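Local coordinates for protein with a SET domain within carboxy region (Cryptosporidium parvum, PDB 4LDG) that probably methylates histone H4, at the H4K20 site, through its carboxy-terminal SET domain, at residues R219-S224 against E255-D260. Numbering follows the deposited sequence.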
ATOM      1  N   ARG A 219      -6.128   2.951  -3.515  1.00 38.51           N
ATOM      2  CA  ARG A 219      -7.278   3.848  -3.547  1.00 42.06           C
ATOM      3  C   ARG A 219      -8.639   3.140  -3.639  1.00 40.37           C
ATOM      4  O   ARG A 219      -9.658   3.771  -3.388  1.00 37.48           O
ATOM      5  CB  ARG A 219      -7.150   4.804  -4.738  1.00 45.61           C
ATOM      6  CG  ARG A 219      -7.295   4.138  -6.099  1.00 50.82           C
ATOM      7  CD  ARG A 219      -6.616   4.947  -7.201  1.00 56.16           C
ATOM      8  NE  ARG A 219      -7.125   4.522  -8.494  1.00 65.64           N
ATOM      9  CZ  ARG A 219      -8.239   4.981  -9.076  1.00 73.75           C
ATOM     10  NH1 ARG A 219      -8.976   5.944  -8.522  1.00 78.48           N
ATOM     11  NH2 ARG A 219      -8.613   4.488 -10.247  1.00 78.46           N
ATOM     12  N   LEU A 220      -8.636   1.862  -4.038  1.00 37.53           N
ATOM     13  CA  LEU A 220      -9.854   1.084  -4.238  1.00 38.29           C
ATOM     14  C   LEU A 220     -10.315   0.314  -3.014  1.00 36.95           C
ATOM     15  O   LEU A 220     -11.334  -0.341  -3.044  1.00 39.83           O
ATOM     16  CB  LEU A 220      -9.631   0.077  -5.354  1.00 40.10           C
ATOM     17  CG  LEU A 220      -9.110   0.601  -6.687  1.00 42.73           C
ATOM     18  CD1 LEU A 220      -8.896  -0.567  -7.634  1.00 43.51           C
ATOM     19  CD2 LEU A 220     -10.111   1.577  -7.278  1.00 42.92           C
ATOM     20  N   ILE A 221      -9.561   0.367  -1.937  1.00 35.62           N
ATOM     21  CA  ILE A 221      -9.909  -0.388  -0.763  1.00 33.03           C
ATOM     22  C   ILE A 221     -11.232   0.094  -0.157  1.00 32.90           C
ATOM     23  O   ILE A 221     -11.428   1.290   0.123  1.00 32.41           O
ATOM     24  CB  ILE A 221      -8.741  -0.368   0.235  1.00 31.92           C
ATOM     25  CG1 ILE A 221      -7.574  -1.189  -0.345  1.00 34.06           C
ATOM     26  CG2 ILE A 221      -9.160  -0.944   1.556  1.00 33.08           C
ATOM     27  CD1 ILE A 221      -6.244  -0.911   0.276  1.00 33.93           C
ATOM     28  N   ASN A 222     -12.146  -0.844   0.047  1.00 31.98           N
ATOM     29  CA  ASN A 222     -13.431  -0.520   0.657  1.00 32.45           C
ATOM     30  C   ASN A 222     -13.357  -0.199   2.135  1.00 34.11           C
ATOM     31  O   ASN A 222     -12.351  -0.458   2.823  1.00 38.54           O
ATOM     32  CB  ASN A 222     -14.434  -1.659   0.431  1.00 31.68           C
ATOM     33  CG  ASN A 222     -14.778  -1.821  -1.026  1.00 30.75           C
ATOM     34  OD1 ASN A 222     -14.998  -0.854  -1.741  1.00 31.53           O
ATOM     35  ND2 ASN A 222     -14.762  -3.039  -1.487  1.00 31.79           N
ATOM     36  N   HIS A 223     -14.454   0.361   2.613  1.00 34.06           N
ATOM     37  CA  HIS A 223     -14.534   0.915   3.933  1.00 35.53           C
ATOM     38  C   HIS A 223     -15.227  -0.018   4.900  1.00 36.48           C
ATOM     39  O   HIS A 223     -16.211  -0.644   4.546  1.00 36.84           O
ATOM     40  CB  HIS A 223     -15.331   2.210   3.877  1.00 37.16           C
ATOM     41  CG  HIS A 223     -15.730   2.718   5.221  1.00 38.64           C
ATOM     42  ND1 HIS A 223     -14.829   3.306   6.074  1.00 37.96           N
ATOM     43  CD2 HIS A 223     -16.917   2.700   5.873  1.00 39.08           C
ATOM     44  CE1 HIS A 223     -15.442   3.652   7.192  1.00 38.23           C
ATOM     45  NE2 HIS A 223     -16.710   3.291   7.094  1.00 40.80           N
ATOM     46  N   SER A 224     -14.698  -0.099   6.120  1.00 37.24           N
ATOM     47  CA  SER A 224     -15.387  -0.734   7.230  1.00 39.23           C
ATOM     48  C   SER A 224     -14.945  -0.201   8.601  1.00 40.95           C
ATOM     49  O   SER A 224     -13.753  -0.221   8.945  1.00 38.56           O
ATOM     50  CB  SER A 224     -15.200  -2.236   7.199  1.00 38.14           C
ATOM     51  OG  SER A 224     -15.679  -2.748   8.432  1.00 40.52           O
ATOM     52  N   GLU A 255      -8.766 -12.996   1.463  1.00 47.03           N
ATOM     53  CA  GLU A 255      -9.526 -12.106   2.323  1.00 47.64           C
ATOM     54  C   GLU A 255      -9.462 -10.656   1.818  1.00 43.99           C
ATOM     55  O   GLU A 255      -8.434 -10.173   1.337  1.00 41.02           O
ATOM     56  CB  GLU A 255      -8.982 -12.252   3.738  1.00 52.65           C
ATOM     57  CG  GLU A 255      -9.397 -11.230   4.769  1.00 56.34           C
ATOM     58  CD  GLU A 255      -8.983 -11.679   6.172  1.00 63.44           C
ATOM     59  OE1 GLU A 255      -8.051 -12.521   6.321  1.00 63.62           O
ATOM     60  OE2 GLU A 255      -9.600 -11.196   7.137  1.00 68.25           O
ATOM     61  N   GLU A 256     -10.584  -9.965   1.928  1.00 44.13           N
ATOM     62  CA  GLU A 256     -10.704  -8.604   1.429  1.00 42.70           C
ATOM     63  C   GLU A 256      -9.911  -7.684   2.326  1.00 38.97           C
ATOM     64  O   GLU A 256      -9.906  -7.886   3.519  1.00 36.57           O
ATOM     65  CB  GLU A 256     -12.169  -8.157   1.384  1.00 42.84           C
ATOM     66  CG  GLU A 256     -12.347  -6.744   0.802  1.00 47.96           C
ATOM     67  CD  GLU A 256     -13.796  -6.273   0.630  1.00 48.77           C
ATOM     68  OE1 GLU A 256     -14.728  -7.002   1.019  1.00 52.00           O
ATOM     69  OE2 GLU A 256     -14.001  -5.158   0.095  1.00 48.04           O
ATOM     70  N   LEU A 257      -9.256  -6.669   1.753  1.00 38.37           N
ATOM     71  CA  LEU A 257      -8.643  -5.631   2.563  1.00 37.66           C
ATOM     72  C   LEU A 257      -9.712  -4.602   2.885  1.00 36.92           C
ATOM     73  O   LEU A 257     -10.460  -4.156   2.007  1.00 35.38           O
ATOM     74  CB  LEU A 257      -7.499  -4.953   1.836  1.00 38.33           C
ATOM     75  CG  LEU A 257      -6.389  -5.843   1.282  1.00 40.91           C
ATOM     76  CD1 LEU A 257      -5.229  -4.992   0.796  1.00 38.49           C
ATOM     77  CD2 LEU A 257      -5.926  -6.832   2.323  1.00 43.39           C
ATOM     78  N   LEU A 258      -9.771  -4.223   4.151  1.00 37.38           N
ATOM     79  CA  LEU A 258     -10.739  -3.241   4.626  1.00 37.38           C
ATOM     80  C   LEU A 258     -10.072  -2.214   5.537  1.00 36.53           C
ATOM     81  O   LEU A 258      -9.201  -2.542   6.315  1.00 37.34           O
ATOM     82  CB  LEU A 258     -11.903  -3.931   5.346  1.00 38.46           C
ATOM     83  CG  LEU A 258     -12.782  -4.840   4.468  1.00 38.57           C
ATOM     84  CD1 LEU A 258     -13.741  -5.714   5.278  1.00 37.42           C
ATOM     85  CD2 LEU A 258     -13.552  -3.988   3.464  1.00 39.87           C
ATOM     86  N   PHE A 259     -10.527  -0.975   5.414  1.00 36.62           N
ATOM     87  CA  PHE A 259      -9.969   0.150   6.083  1.00 35.02           C
ATOM     88  C   PHE A 259     -11.098   1.020   6.632  1.00 36.71           C
ATOM     89  O   PHE A 259     -12.097   1.257   5.952  1.00 36.02           O
ATOM     90  CB  PHE A 259      -9.135   0.956   5.075  1.00 34.21           C
ATOM     91  CG  PHE A 259      -8.539   2.185   5.651  1.00 35.03           C
ATOM     92  CD1 PHE A 259      -7.642   2.103   6.701  1.00 36.02           C
ATOM     93  CD2 PHE A 259      -8.884   3.430   5.169  1.00 35.63           C
ATOM     94  CE1 PHE A 259      -7.109   3.267   7.269  1.00 38.22           C
ATOM     95  CE2 PHE A 259      -8.342   4.580   5.711  1.00 36.05           C
ATOM     96  CZ  PHE A 259      -7.441   4.502   6.753  1.00 36.06           C
ATOM     97  N   ASP A 260     -10.925   1.514   7.854  1.00 36.28           N
ATOM     98  CA  ASP A 260     -11.854   2.463   8.436  1.00 36.63           C
ATOM     99  C   ASP A 260     -11.436   3.851   8.010  1.00 33.76           C
ATOM    100  O   ASP A 260     -10.501   4.409   8.562  1.00 36.79           O
ATOM    101  CB  ASP A 260     -11.830   2.368   9.956  1.00 39.27           C
ATOM    102  CG  ASP A 260     -12.771   3.366  10.618  1.00 41.76           C
ATOM    103  OD1 ASP A 260     -13.405   4.149   9.897  1.00 44.53           O
ATOM    104  OD2 ASP A 260     -12.883   3.366  11.861  1.00 45.51           O
TER
HETATM  105  O   HOH W   1     -11.405  -3.882  -0.613  1.00 34.09           O
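N222 and F259 begin the backbone pairing: F259 N donates to N222 O (3.2 Å), and two residues further along, S224 N donates back to F259 O (2.9 Å). The same F259 O takes a CA-H...O contact from H223 CA. The short parallel pairing made by the two N-H...O bonds brings together the SET-domain signatures NHS and ELLFDYG. In SET enzymes the crossing of these two motifs is the pseudoknot beside the cofactor and lysine sites.

Polar side chains extend the join. N222 ND2 gives E256 OE2 a nearly straight bond (2.8 Å, 171°) in its own amide plane, the carboxylate standing almost perpendicular. The extended chain of E256, with CG anti to the backbone N (chi1 -177°), carries OE2 there; ND2 also bonds to R150 O. Where N222 N and L257 O lie too far apart to bond directly, a water accepts from the amide and can donate to L257 O (2.8 Å) or E256 OE2. At the other end, D260 OD1 approaches the H223 ring edge at CE1 (3.4 Å), while H223 ND1 bonds to Y261 N and D260 OD1 to G262 N.

Apolar contact flanks the backbone bonds. I221 CG2 packs on F259 CB (4.0 Å) on the face of F259, and I221 CD1 meets L257 CD1. L258 CD2 rests on N222 CB on the other face.

Backbone bonds thus align the two motifs, while the amide-carboxylate bond and water tie them where the chains begin to part, at N222 and E256-L257.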